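Carbonic anhydrase (Unidentified, PDB 3R1W) probably catalyses the reversible hydration of carbon dioxide to bicarbonate, as a trimeric carbonic anhydrase built on a beta-helix. Local coordinates at residues 63-68 / 92-97; 69-74 / 98-103; 32-37 / 50-55. All coordinates share one frame; numbering follows the deposited sequence.

Contact 1 (63-68 / 92-97)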
ATOM      1  N   ALA B  63      21.583  -1.984 -11.142  1.00 11.93           N
ATOM      2  CA  ALA B  63      21.051  -2.299 -12.467  1.00  9.86           C
ATOM      3  C   ALA B  63      20.054  -3.454 -12.471  1.00  6.77           C
ATOM      4  O   ALA B  63      20.159  -4.376 -11.666  1.00 11.70           O
ATOM      5  CB  ALA B  63      22.210  -2.616 -13.429  1.00 11.37           C
ATOM      6  N   ARG B  64      19.093  -3.388 -13.395  1.00  8.54           N
ATOM      7  CA  ARG B  64      18.115  -4.457 -13.613  1.00  8.41           C
ATOM      8  C   ARG B  64      17.281  -4.750 -12.363  1.00  8.42           C
ATOM      9  O   ARG B  64      16.914  -5.892 -12.093  1.00  9.16           O
ATOM     10  CB  ARG B  64      18.795  -5.737 -14.130  1.00  7.47           C
ATOM     11  CG  ARG B  64      19.498  -5.569 -15.480  1.00 11.46           C
ATOM     12  CD  ARG B  64      20.223  -6.846 -15.867  1.00  9.01           C
ATOM     13  NE  ARG B  64      21.152  -7.242 -14.819  1.00 12.01           N
ATOM     14  CZ  ARG B  64      22.472  -7.096 -14.891  1.00 20.49           C
ATOM     15  NH1 ARG B  64      23.030  -6.579 -15.981  1.00 19.61           N
ATOM     16  NH2 ARG B  64      23.234  -7.480 -13.872  1.00 18.76           N
ATOM     17  N   THR B  65      16.971  -3.704 -11.610  1.00  8.09           N
ATOM     18  CA  THR B  65      16.192  -3.863 -10.389  1.00  5.84           C
ATOM     19  C   THR B  65      14.799  -3.287 -10.591  1.00  8.56           C
ATOM     20  O   THR B  65      14.642  -2.259 -11.250  1.00  8.75           O
ATOM     21  CB  THR B  65      16.923  -3.211  -9.203  1.00  8.78           C
ATOM     22  OG1 THR B  65      17.994  -4.074  -8.798  1.00  8.00           O
ATOM     23  CG2 THR B  65      15.983  -2.981  -8.025  1.00  6.34           C
ATOM     24  N   SER B  66      13.788  -3.987 -10.083  1.00  5.16           N
ATOM     25  CA  SER B  66      12.418  -3.509 -10.209  1.00  6.36           C
ATOM     26  C   SER B  66      11.907  -3.041  -8.860  1.00  7.99           C
ATOM     27  O   SER B  66      12.241  -3.616  -7.822  1.00  8.37           O
ATOM     28  CB  SER B  66      11.491  -4.579 -10.800  1.00  9.18           C
ATOM     29  OG  SER B  66      11.372  -5.710  -9.957  1.00  6.38           O
ATOM     30  N   VAL B  67      11.126  -1.973  -8.892  1.00  5.74           N
ATOM     31  CA  VAL B  67      10.437  -1.454  -7.722  1.00  5.20           C
ATOM     32  C   VAL B  67       8.959  -1.522  -8.073  1.00  7.65           C
ATOM     33  O   VAL B  67       8.460  -0.682  -8.806  1.00  6.00           O
ATOM     34  CB  VAL B  67      10.834   0.006  -7.446  1.00  8.50           C
ATOM     35  CG1 VAL B  67      10.086   0.548  -6.224  1.00  6.73           C
ATOM     36  CG2 VAL B  67      12.348   0.110  -7.248  1.00  8.45           C
ATOM     37  N   GLN B  68       8.264  -2.535  -7.567  1.00  6.25           N
ATOM     38  CA  GLN B  68       6.924  -2.839  -8.068  1.00  4.85           C
ATOM     39  C   GLN B  68       5.775  -2.039  -7.450  1.00  5.40           C
ATOM     40  O   GLN B  68       5.953  -1.275  -6.494  1.00  8.15           O
ATOM     41  CB  GLN B  68       6.661  -4.346  -8.011  1.00  4.97           C
ATOM     42  CG  GLN B  68       7.613  -5.105  -8.932  1.00  7.39           C
ATOM     43  CD  GLN B  68       7.485  -6.607  -8.800  1.00 12.83           C
ATOM     44  OE1 GLN B  68       6.547  -7.111  -8.177  1.00 12.77           O
ATOM     45  NE2 GLN B  68       8.438  -7.333  -9.375  1.00 12.46           N
ATOM     46  N   ASP B  92      22.067  -4.854  -7.758  1.00 11.28           N
ATOM     47  CA  ASP B  92      21.604  -5.252  -9.092  1.00  9.89           C
ATOM     48  C   ASP B  92      20.730  -6.503  -9.041  1.00  8.65           C
ATOM     49  O   ASP B  92      20.873  -7.329  -8.142  1.00 10.48           O
ATOM     50  CB  ASP B  92      22.787  -5.596 -10.006  1.00 14.81           C
ATOM     51  CG  ASP B  92      23.909  -4.581  -9.950  1.00 22.94           C
ATOM     52  OD1 ASP B  92      23.636  -3.369  -9.850  1.00 15.20           O
ATOM     53  OD2 ASP B  92      25.082  -5.008 -10.029  1.00 23.21           O
ATOM     54  N   ASP B  93      19.848  -6.652 -10.027  1.00  7.68           N
ATOM     55  CA  ASP B  93      19.036  -7.858 -10.153  1.00  6.02           C
ATOM     56  C   ASP B  93      18.223  -8.101  -8.893  1.00  7.87           C
ATOM     57  O   ASP B  93      18.064  -9.229  -8.447  1.00  8.55           O
ATOM     58  CB  ASP B  93      19.916  -9.076 -10.448  1.00  7.85           C
ATOM     59  CG  ASP B  93      20.609  -8.982 -11.799  1.00 10.04           C
ATOM     60  OD1 ASP B  93      19.930  -8.709 -12.817  1.00 11.41           O
ATOM     61  OD2 ASP B  93      21.837  -9.178 -11.841  1.00 11.55           O
ATOM     62  N   VAL B  94      17.723  -7.022  -8.306  1.00  7.87           N
ATOM     63  CA  VAL B  94      16.869  -7.134  -7.136  1.00  4.10           C
ATOM     64  C   VAL B  94      15.418  -6.986  -7.581  1.00  7.13           C
ATOM     65  O   VAL B  94      15.084  -6.095  -8.356  1.00  8.30           O
ATOM     66  CB  VAL B  94      17.237  -6.069  -6.071  1.00  3.99           C
ATOM     67  CG1 VAL B  94      16.224  -6.077  -4.921  1.00  5.91           C
ATOM     68  CG2 VAL B  94      18.657  -6.310  -5.554  1.00  4.57           C
ATOM     69  N   THR B  95      14.560  -7.888  -7.121  1.00  6.76           N
ATOM     70  CA  THR B  95      13.143  -7.799  -7.452  1.00  5.86           C
ATOM     71  C   THR B  95      12.385  -7.349  -6.201  1.00  9.51           C
ATOM     72  O   THR B  95      12.277  -8.095  -5.230  1.00  9.45           O
ATOM     73  CB  THR B  95      12.599  -9.145  -7.958  1.00  8.26           C
ATOM     74  OG1 THR B  95      13.350  -9.565  -9.106  1.00 11.35           O
ATOM     75  CG2 THR B  95      11.118  -9.015  -8.348  1.00 10.94           C
ATOM     76  N   ILE B  96      11.879  -6.120  -6.216  1.00  6.98           N
ATOM     77  CA  ILE B  96      11.148  -5.601  -5.064  1.00  5.03           C
ATOM     78  C   ILE B  96       9.655  -5.755  -5.340  1.00  7.33           C
ATOM     79  O   ILE B  96       9.098  -5.065  -6.189  1.00  7.70           O
ATOM     80  CB  ILE B  96      11.540  -4.134  -4.772  1.00  5.56           C
ATOM     81  CG1 ILE B  96      13.051  -4.041  -4.506  1.00  9.28           C
ATOM     82  CG2 ILE B  96      10.757  -3.579  -3.574  1.00  7.34           C
ATOM     83  CD1 ILE B  96      13.592  -2.621  -4.587  1.00 12.35           C
ATOM     84  N   GLY B  97       9.025  -6.689  -4.629  1.00  9.35           N
ATOM     85  CA  GLY B  97       7.636  -7.051  -4.866  1.00  8.64           C
ATOM     86  C   GLY B  97       6.632  -5.942  -4.588  1.00  8.87           C
ATOM     87  O   GLY B  97       6.950  -4.957  -3.917  1.00  5.81           O
TER
HETATM   88  O   HOH W   1      12.899  -7.622 -11.137  1.00 13.48           O
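Arg64 and Asp93 pair where segments 63-68 and 92-97 begin to run side by side, as equivalent parts of adjacent coils in the left-handed parallel beta-helix that hexapeptide repeats build. The arginine takes the carboxylate side-on: NE of Arg64 donates to OD1 of Asp93 (2.8 Å), and NH2 of Arg64 donates to OD2 of Asp93 (3.0 Å). Both oxygens are met on their syn sides, though from somewhat out of the carboxylate plane, with the two flat groups inclined by only 20°. A bend at chi3 (-56°) swings this guanidinium edge round to the acid, whose CB points away from Arg64 while its oxygens come back. Helix 162-184 packs over the pair, Val176 against Arg64 and Ala172 against Asp93. One residue earlier in each segment, OD1 of Asp92 receives N of Ala63 (2.8 Å) and so ties one coil to the next.

Farther along, Ile96 turns inward beside Val67. Its CG1 is swung to the side of its own backbone N (chi1 -59°), and CD1 of Ile96 reaches CG2 of Val67 (4.0 Å); Ile90 and Ile113 pack around it, a setting that suits a branched aliphatic residue.

Gln68 closes the contact with an extended side chain folded over the carbonyl of Ile96, an oxygen that also receives the backbone N of Gln68 (3.0 Å). Its amide lies along the neighbouring chain: OE1 of Gln68 approaches CA of Gly97 (3.5 Å), while NE2 of Gln68 meets CG2 of Thr95 (3.3 Å) and makes a weak hydrogen bond to OG of Ser66. Ser66 and Thr95 lie on the face away from Ile96, and a water hydrogen-bonded to OG of Ser66 bridges them by donating to OG1 of Thr95 (2.8 Å).

Contact 2 (69-74 / 98-103)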
ATOM      1  N   ASP B  69       4.598  -2.233  -8.034  1.00  5.01           N
ATOM      2  CA  ASP B  69       3.438  -1.365  -7.835  1.00  6.48           C
ATOM      3  C   ASP B  69       3.164  -1.096  -6.369  1.00  6.46           C
ATOM      4  O   ASP B  69       3.045  -2.029  -5.580  1.00  6.09           O
ATOM      5  CB  ASP B  69       2.194  -2.026  -8.444  1.00  6.83           C
ATOM      6  CG  ASP B  69       2.499  -2.752  -9.758  1.00  8.87           C
ATOM      7  OD1 ASP B  69       3.244  -3.759  -9.724  1.00  7.32           O
ATOM      8  OD2 ASP B  69       1.978  -2.335 -10.816  1.00  7.86           O
ATOM      9  N   GLY B  70       3.055   0.180  -6.005  1.00  4.53           N
ATOM     10  CA  GLY B  70       2.621   0.516  -4.666  1.00  8.04           C
ATOM     11  C   GLY B  70       3.705   0.421  -3.606  1.00  6.70           C
ATOM     12  O   GLY B  70       3.423   0.638  -2.431  1.00  7.53           O
ATOM     13  N   SER B  71       4.940   0.120  -4.008  1.00  5.07           N
ATOM     14  CA  SER B  71       6.052   0.084  -3.048  1.00  3.21           C
ATOM     15  C   SER B  71       6.394   1.494  -2.584  1.00  8.17           C
ATOM     16  O   SER B  71       6.177   2.470  -3.312  1.00  8.15           O
ATOM     17  CB  SER B  71       7.299  -0.569  -3.663  1.00  6.60           C
ATOM     18  OG  SER B  71       7.077  -1.938  -3.969  1.00 11.70           O
ATOM     19  N   VAL B  72       6.915   1.601  -1.365  1.00  5.53           N
ATOM     20  CA  VAL B  72       7.426   2.869  -0.858  1.00  5.79           C
ATOM     21  C   VAL B  72       8.860   2.645  -0.386  1.00  4.99           C
ATOM     22  O   VAL B  72       9.128   1.753   0.428  1.00  4.30           O
ATOM     23  CB  VAL B  72       6.555   3.443   0.285  1.00  4.09           C
ATOM     24  CG1 VAL B  72       7.273   4.597   1.004  1.00  7.35           C
ATOM     25  CG2 VAL B  72       5.209   3.927  -0.261  1.00  5.31           C
ATOM     26  N   LEU B  73       9.780   3.427  -0.948  1.00  5.20           N
ATOM     27  CA  LEU B  73      11.186   3.396  -0.549  1.00  2.98           C
ATOM     28  C   LEU B  73      11.533   4.734   0.080  1.00  7.72           C
ATOM     29  O   LEU B  73      11.341   5.778  -0.536  1.00  7.40           O
ATOM     30  CB  LEU B  73      12.098   3.177  -1.750  1.00  5.89           C
ATOM     31  CG  LEU B  73      11.852   2.058  -2.766  1.00 14.94           C
ATOM     32  CD1 LEU B  73      13.148   1.685  -3.507  1.00  7.60           C
ATOM     33  CD2 LEU B  73      11.166   0.839  -2.187  1.00 11.52           C
ATOM     34  N   HIS B  74      12.051   4.710   1.300  1.00  6.16           N
ATOM     35  CA  HIS B  74      12.374   5.954   1.974  1.00  5.04           C
ATOM     36  C   HIS B  74      13.569   5.754   2.904  1.00  7.90           C
ATOM     37  O   HIS B  74      14.193   4.693   2.930  1.00  8.34           O
ATOM     38  CB  HIS B  74      11.141   6.508   2.713  1.00  7.45           C
ATOM     39  CG  HIS B  74      11.283   7.940   3.138  1.00  7.13           C
ATOM     40  ND1 HIS B  74      11.015   8.371   4.420  1.00 11.23           N
ATOM     41  CD2 HIS B  74      11.685   9.037   2.450  1.00  7.34           C
ATOM     42  CE1 HIS B  74      11.244   9.670   4.505  1.00  8.25           C
ATOM     43  NE2 HIS B  74      11.651  10.099   3.323  1.00  7.73           N
ATOM     44  N   HIS B  98       5.414  -6.109  -5.104  1.00  6.51           N
ATOM     45  CA  HIS B  98       4.349  -5.113  -4.944  1.00  6.15           C
ATOM     46  C   HIS B  98       4.175  -4.707  -3.493  1.00  4.67           C
ATOM     47  O   HIS B  98       4.241  -5.544  -2.599  1.00  7.02           O
ATOM     48  CB  HIS B  98       3.003  -5.662  -5.447  1.00  4.45           C
ATOM     49  CG  HIS B  98       3.105  -6.455  -6.713  1.00  7.18           C
ATOM     50  ND1 HIS B  98       3.153  -5.862  -7.956  1.00  7.67           N
ATOM     51  CD2 HIS B  98       3.161  -7.792  -6.929  1.00  5.97           C
ATOM     52  CE1 HIS B  98       3.242  -6.799  -8.884  1.00  8.71           C
ATOM     53  NE2 HIS B  98       3.252  -7.976  -8.289  1.00  8.80           N
ATOM     54  N   GLN B  99       3.931  -3.421  -3.257  1.00  5.25           N
ATOM     55  CA  GLN B  99       3.600  -2.945  -1.915  1.00  6.30           C
ATOM     56  C   GLN B  99       4.697  -3.208  -0.889  1.00  3.56           C
ATOM     57  O   GLN B  99       4.423  -3.307   0.307  1.00  7.08           O
ATOM     58  CB  GLN B  99       2.274  -3.543  -1.426  1.00  3.81           C
ATOM     59  CG  GLN B  99       1.089  -3.221  -2.334  1.00  8.39           C
ATOM     60  CD  GLN B  99      -0.199  -3.844  -1.836  1.00 13.25           C
ATOM     61  OE1 GLN B  99      -0.177  -4.851  -1.120  1.00 12.21           O
ATOM     62  NE2 GLN B  99      -1.328  -3.242  -2.200  1.00 10.78           N
ATOM     63  N   ALA B 100       5.940  -3.304  -1.350  1.00  2.30           N
ATOM     64  CA  ALA B 100       7.062  -3.420  -0.420  1.00  4.93           C
ATOM     65  C   ALA B 100       7.237  -2.113   0.371  1.00  5.09           C
ATOM     66  O   ALA B 100       6.811  -1.046  -0.066  1.00  7.12           O
ATOM     67  CB  ALA B 100       8.336  -3.773  -1.172  1.00  8.95           C
ATOM     68  N   MET B 101       7.871  -2.209   1.536  1.00  3.72           N
ATOM     69  CA  MET B 101       8.193  -1.031   2.322  1.00  3.83           C
ATOM     70  C   MET B 101       9.647  -1.138   2.723  1.00  5.43           C
ATOM     71  O   MET B 101       9.990  -1.932   3.603  1.00  8.46           O
ATOM     72  CB  MET B 101       7.341  -0.995   3.590  1.00  4.82           C
ATOM     73  CG  MET B 101       7.648   0.167   4.531  1.00 10.67           C
ATOM     74  SD  MET B 101       7.054   1.763   3.948  1.00 10.87           S
ATOM     75  CE  MET B 101       8.624   2.597   3.767  1.00  7.46           C
ATOM     76  N   LEU B 102      10.491  -0.352   2.064  1.00  5.22           N
ATOM     77  CA  LEU B 102      11.928  -0.389   2.287  1.00  6.57           C
ATOM     78  C   LEU B 102      12.320   0.922   2.935  1.00  8.49           C
ATOM     79  O   LEU B 102      12.059   1.997   2.383  1.00  8.01           O
ATOM     80  CB  LEU B 102      12.687  -0.582   0.970  1.00  8.64           C
ATOM     81  CG  LEU B 102      12.760  -2.000   0.373  1.00 14.66           C
ATOM     82  CD1 LEU B 102      11.402  -2.645   0.311  1.00 22.99           C
ATOM     83  CD2 LEU B 102      13.406  -2.001  -1.026  1.00 13.66           C
ATOM     84  N   HIS B 103      12.931   0.832   4.111  1.00  8.72           N
ATOM     85  CA  HIS B 103      13.282   2.023   4.874  1.00  7.34           C
ATOM     86  C   HIS B 103      14.711   1.930   5.393  1.00  8.94           C
ATOM     87  O   HIS B 103      15.013   1.100   6.239  1.00 11.57           O
ATOM     88  CB  HIS B 103      12.313   2.206   6.048  1.00  7.45           C
ATOM     89  CG  HIS B 103      12.097   3.634   6.432  1.00  7.51           C
ATOM     90  ND1 HIS B 103      13.004   4.351   7.183  1.00 12.08           N
ATOM     91  CD2 HIS B 103      11.076   4.485   6.163  1.00  9.51           C
ATOM     92  CE1 HIS B 103      12.551   5.579   7.364  1.00 16.57           C
ATOM     93  NE2 HIS B 103      11.385   5.686   6.752  1.00 13.27           N
TER
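Asp69 receives ND1 of His98 on its OD1 at 2.7 Å. The oxygen lies in the plane of the imidazole, yet the nitrogen approaches it from above the carboxylate plane, and the N-H...O angle of 134° is well bent. The same OD1 also forms a salt bridge with Arg53 of the third subunit. A phenylalanine in place of His98 would keep a ring but lose ND1, and would probably cost OD1 of Asp69 one of these two partners and leave the ring freer to turn.

Asp69 O takes N of Gln99, and OG of Ser71 stands in for a carbonyl by accepting N of Ala100 (3.2 Å) while bonded to Gln68 O. From Val72 to His74 the ladder of a parallel beta-helix continues: Ala100 O, Val72 O and Leu102 O each accept one backbone N-H. Ala100 O also accepts NE2 of Gln99 of the second subunit, and OE1 of this chain's Gln99 takes Lys116.

His74 and His103 lie alongside each other, ND1 of His74 3.6 Å from NE2 of His103, with planes at 80°. Their other nitrogens are engaged, NE2 of His74 by Asp55 and ND1 of His103 by Asp121. His98 of the second subunit meets both rings, a grouping consistent with the three-histidine metal site of gamma-class carbonic anhydrases. CE of Met101 folds back on CG1 of Val72 (3.7 Å).

Contact 3 (32-37 / 50-55)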
ATOM      1  N   SER B  32       4.159   6.855 -10.958  1.00  5.20           N
ATOM      2  CA  SER B  32       5.053   6.718  -9.819  1.00  3.29           C
ATOM      3  C   SER B  32       5.614   8.091  -9.430  1.00  7.10           C
ATOM      4  O   SER B  32       5.443   9.073 -10.157  1.00  9.51           O
ATOM      5  CB  SER B  32       6.175   5.733 -10.119  1.00 13.90           C
ATOM      6  OG  SER B  32       7.029   6.249 -11.118  1.00 24.59           O
ATOM      7  N   VAL B  33       6.261   8.160  -8.275  1.00  4.55           N
ATOM      8  CA  VAL B  33       6.787   9.433  -7.778  1.00  4.19           C
ATOM      9  C   VAL B  33       8.204   9.256  -7.252  1.00  5.52           C
ATOM     10  O   VAL B  33       8.421   8.585  -6.247  1.00  8.30           O
ATOM     11  CB  VAL B  33       5.894  10.026  -6.663  1.00  4.28           C
ATOM     12  CG1 VAL B  33       6.572  11.233  -6.015  1.00  9.85           C
ATOM     13  CG2 VAL B  33       4.536  10.415  -7.230  1.00  5.59           C
ATOM     14  N   ILE B  34       9.168   9.856  -7.942  1.00  6.26           N
ATOM     15  CA  ILE B  34      10.564   9.770  -7.522  1.00  4.20           C
ATOM     16  C   ILE B  34      11.061  11.168  -7.201  1.00  8.20           C
ATOM     17  O   ILE B  34      10.940  12.079  -8.021  1.00 11.05           O
ATOM     18  CB  ILE B  34      11.445   9.153  -8.624  1.00  6.50           C
ATOM     19  CG1 ILE B  34      10.915   7.766  -9.009  1.00  8.60           C
ATOM     20  CG2 ILE B  34      12.888   9.037  -8.147  1.00 10.62           C
ATOM     21  CD1 ILE B  34      11.745   7.059 -10.106  1.00 11.48           C
ATOM     22  N   ILE B  35      11.611  11.334  -6.004  1.00  4.71           N
ATOM     23  CA  ILE B  35      11.967  12.665  -5.512  1.00  7.27           C
ATOM     24  C   ILE B  35      13.428  12.765  -5.093  1.00  9.26           C
ATOM     25  O   ILE B  35      13.891  12.008  -4.245  1.00  6.21           O
ATOM     26  CB  ILE B  35      11.087  13.080  -4.311  1.00  4.65           C
ATOM     27  CG1 ILE B  35       9.636  13.298  -4.761  1.00  6.35           C
ATOM     28  CG2 ILE B  35      11.637  14.362  -3.641  1.00  2.80           C
ATOM     29  CD1 ILE B  35       8.628  13.362  -3.602  1.00  9.64           C
ATOM     30  N   GLY B  36      14.148  13.712  -5.691  1.00  6.01           N
ATOM     31  CA  GLY B  36      15.419  14.142  -5.129  1.00  5.52           C
ATOM     32  C   GLY B  36      16.629  13.267  -5.369  1.00  9.96           C
ATOM     33  O   GLY B  36      16.969  12.958  -6.513  1.00  9.82           O
ATOM     34  N   ASP B  37      17.272  12.872  -4.270  1.00 10.01           N
ATOM     35  CA  ASP B  37      18.605  12.287  -4.289  1.00  8.69           C
ATOM     36  C   ASP B  37      18.511  10.778  -4.512  1.00  8.99           C
ATOM     37  O   ASP B  37      18.792   9.987  -3.607  1.00  9.78           O
ATOM     38  CB  ASP B  37      19.310  12.590  -2.964  1.00 14.26           C
ATOM     39  CG  ASP B  37      20.809  12.333  -3.015  1.00 19.60           C
ATOM     40  OD1 ASP B  37      21.319  11.871  -4.062  1.00 15.45           O
ATOM     41  OD2 ASP B  37      21.477  12.596  -1.991  1.00 17.60           O
ATOM     42  N   ALA B  50       4.356   3.561  -7.288  1.00  4.22           N
ATOM     43  CA  ALA B  50       5.466   3.410  -6.346  1.00  4.94           C
ATOM     44  C   ALA B  50       6.044   4.778  -5.970  1.00  7.20           C
ATOM     45  O   ALA B  50       5.986   5.728  -6.760  1.00  8.57           O
ATOM     46  CB  ALA B  50       6.559   2.520  -6.921  1.00  6.39           C
ATOM     47  N   VAL B  51       6.621   4.860  -4.773  1.00  4.08           N
ATOM     48  CA  VAL B  51       7.238   6.090  -4.295  1.00  3.63           C
ATOM     49  C   VAL B  51       8.680   5.824  -3.903  1.00  6.13           C
ATOM     50  O   VAL B  51       8.959   4.884  -3.157  1.00  6.67           O
ATOM     51  CB  VAL B  51       6.483   6.665  -3.066  1.00  4.00           C
ATOM     52  CG1 VAL B  51       7.173   7.937  -2.558  1.00  8.40           C
ATOM     53  CG2 VAL B  51       5.035   6.953  -3.431  1.00  6.16           C
ATOM     54  N   ILE B  52       9.597   6.637  -4.425  1.00  3.55           N
ATOM     55  CA  ILE B  52      10.991   6.599  -3.994  1.00  1.82           C
ATOM     56  C   ILE B  52      11.379   8.025  -3.588  1.00  4.55           C
ATOM     57  O   ILE B  52      11.629   8.886  -4.439  1.00  6.91           O
ATOM     58  CB  ILE B  52      11.927   6.073  -5.112  1.00  5.35           C
ATOM     59  CG1 ILE B  52      11.345   4.811  -5.759  1.00  7.80           C
ATOM     60  CG2 ILE B  52      13.310   5.767  -4.544  1.00  5.07           C
ATOM     61  CD1 ILE B  52      12.201   4.274  -6.893  1.00  8.82           C
ATOM     62  N   ARG B  53      11.393   8.272  -2.285  1.00  6.32           N
ATOM     63  CA  ARG B  53      11.510   9.639  -1.773  1.00  6.84           C
ATOM     64  C   ARG B  53      12.877   9.872  -1.123  1.00  6.46           C
ATOM     65  O   ARG B  53      13.100   9.533   0.040  1.00  7.88           O
ATOM     66  CB  ARG B  53      10.344   9.971  -0.822  1.00  4.76           C
ATOM     67  CG  ARG B  53      10.410  11.392  -0.220  1.00  6.61           C
ATOM     68  CD  ARG B  53       9.044  11.973   0.197  1.00  9.62           C
ATOM     69  NE  ARG B  53       8.365  11.241   1.266  1.00  6.45           N
ATOM     70  CZ  ARG B  53       8.518  11.469   2.568  1.00  8.30           C
ATOM     71  NH1 ARG B  53       9.365  12.403   2.991  1.00  7.52           N
ATOM     72  NH2 ARG B  53       7.830  10.748   3.453  1.00  6.01           N
ATOM     73  N   GLY B  54      13.800  10.433  -1.899  1.00  6.69           N
ATOM     74  CA  GLY B  54      15.148  10.690  -1.412  1.00  4.59           C
ATOM     75  C   GLY B  54      15.336  12.141  -1.021  1.00  7.42           C
ATOM     76  O   GLY B  54      16.183  12.834  -1.573  1.00  8.79           O
ATOM     77  N   ASP B  55      14.546  12.600  -0.064  1.00  6.68           N
ATOM     78  CA  ASP B  55      14.610  14.005   0.326  1.00  7.81           C
ATOM     79  C   ASP B  55      15.628  14.258   1.440  1.00 12.11           C
ATOM     80  O   ASP B  55      16.490  15.125   1.309  1.00 14.56           O
ATOM     81  CB  ASP B  55      13.221  14.584   0.658  1.00  7.23           C
ATOM     82  CG  ASP B  55      12.385  13.696   1.575  1.00  9.80           C
ATOM     83  OD1 ASP B  55      12.899  12.694   2.136  1.00  9.91           O
ATOM     84  OD2 ASP B  55      11.187  14.031   1.734  1.00  7.25           O
TER
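Ile35 and Arg53 are brought together by different first torsions: CG1 of Ile35 sits opposite its carbonyl carbon (chi1 -68°), whereas CG of Arg53 is trans to its own backbone N (chi1 179°). CD1 of Ile35 therefore rests against CD of Arg53 (4.1 Å), the two chains pointing the same way. A turn at chi3 (63°) of the arginine carries its guanidinium toward Asp55, where NH1 of Arg53 meets the syn lone pair of Asp55 OD2 (2.7 Å), nearly in the guanidinium plane. The aliphatic stem thus serves as an apolar neighbour for the isoleucine, and the buried charge is answered by Asp55 two residues along and, through NH2, by Asp69 and the Tyr175 hydroxyl of the second subunit.

Ile34 and Ile52 occupy the other face, the one turned into the beta-helix, and their CD1 atoms stand 4.3 Å apart. Beta-branched residues fit these positions because they favour extended backbone and fill the interior with rigid bulk.

Five backbone hydrogen bonds join the parallel strands, starting at N of Val33 to O of Ala50 (2.9 Å). The last reaches round the corner of the coil, from N of Asp37 to O of Gly54 (2.9 Å). Glycines fit here for steric reasons: a side chain on Gly36 would run into Gly54 O, one on Gly54 into Asp37 O, and Gly36 also has a positive phi. Beyond the corner, Asp37 forms a salt bridge with Arg60.

Strand 33-35 has strand 12-13 on its other flank, and strand 51-54 has strand 72-74. Val46 of strand 45-46 packs on Ile34 and Ile52 inside the coil, while outside it Trp47 of the second subunit makes a cation-pi contact with Arg53, and Leu178 of that subunit's helix 162-184 packs on the same arginine.

In the fold
All three contacts are rungs between successive coils, and all are largely buried, contacts 1 and 2 near the chain's middle (about 6 and 7 Å between centres), contact 3 about 12 Å out. Contacts 2 and 3 share one parallel sheet, where strand 51-54 neighbours strand 72-74; contact 1 belongs to another wall, joined to contact 2 by the turns that follow strands 66-67 and 94-96. Inside, the two walls meet through aliphatic groups, as where Ile96 touches Leu102. Outside, their chemistry diverges. Contact 1 faces its own chain's helix 162-184, its salt bridge at a partly solvent-accessible end. Contacts 2 and 3 face other subunits, burying Asp69, His98 and Arg53 there, while Asp37 and Asp55 stay partly exposed.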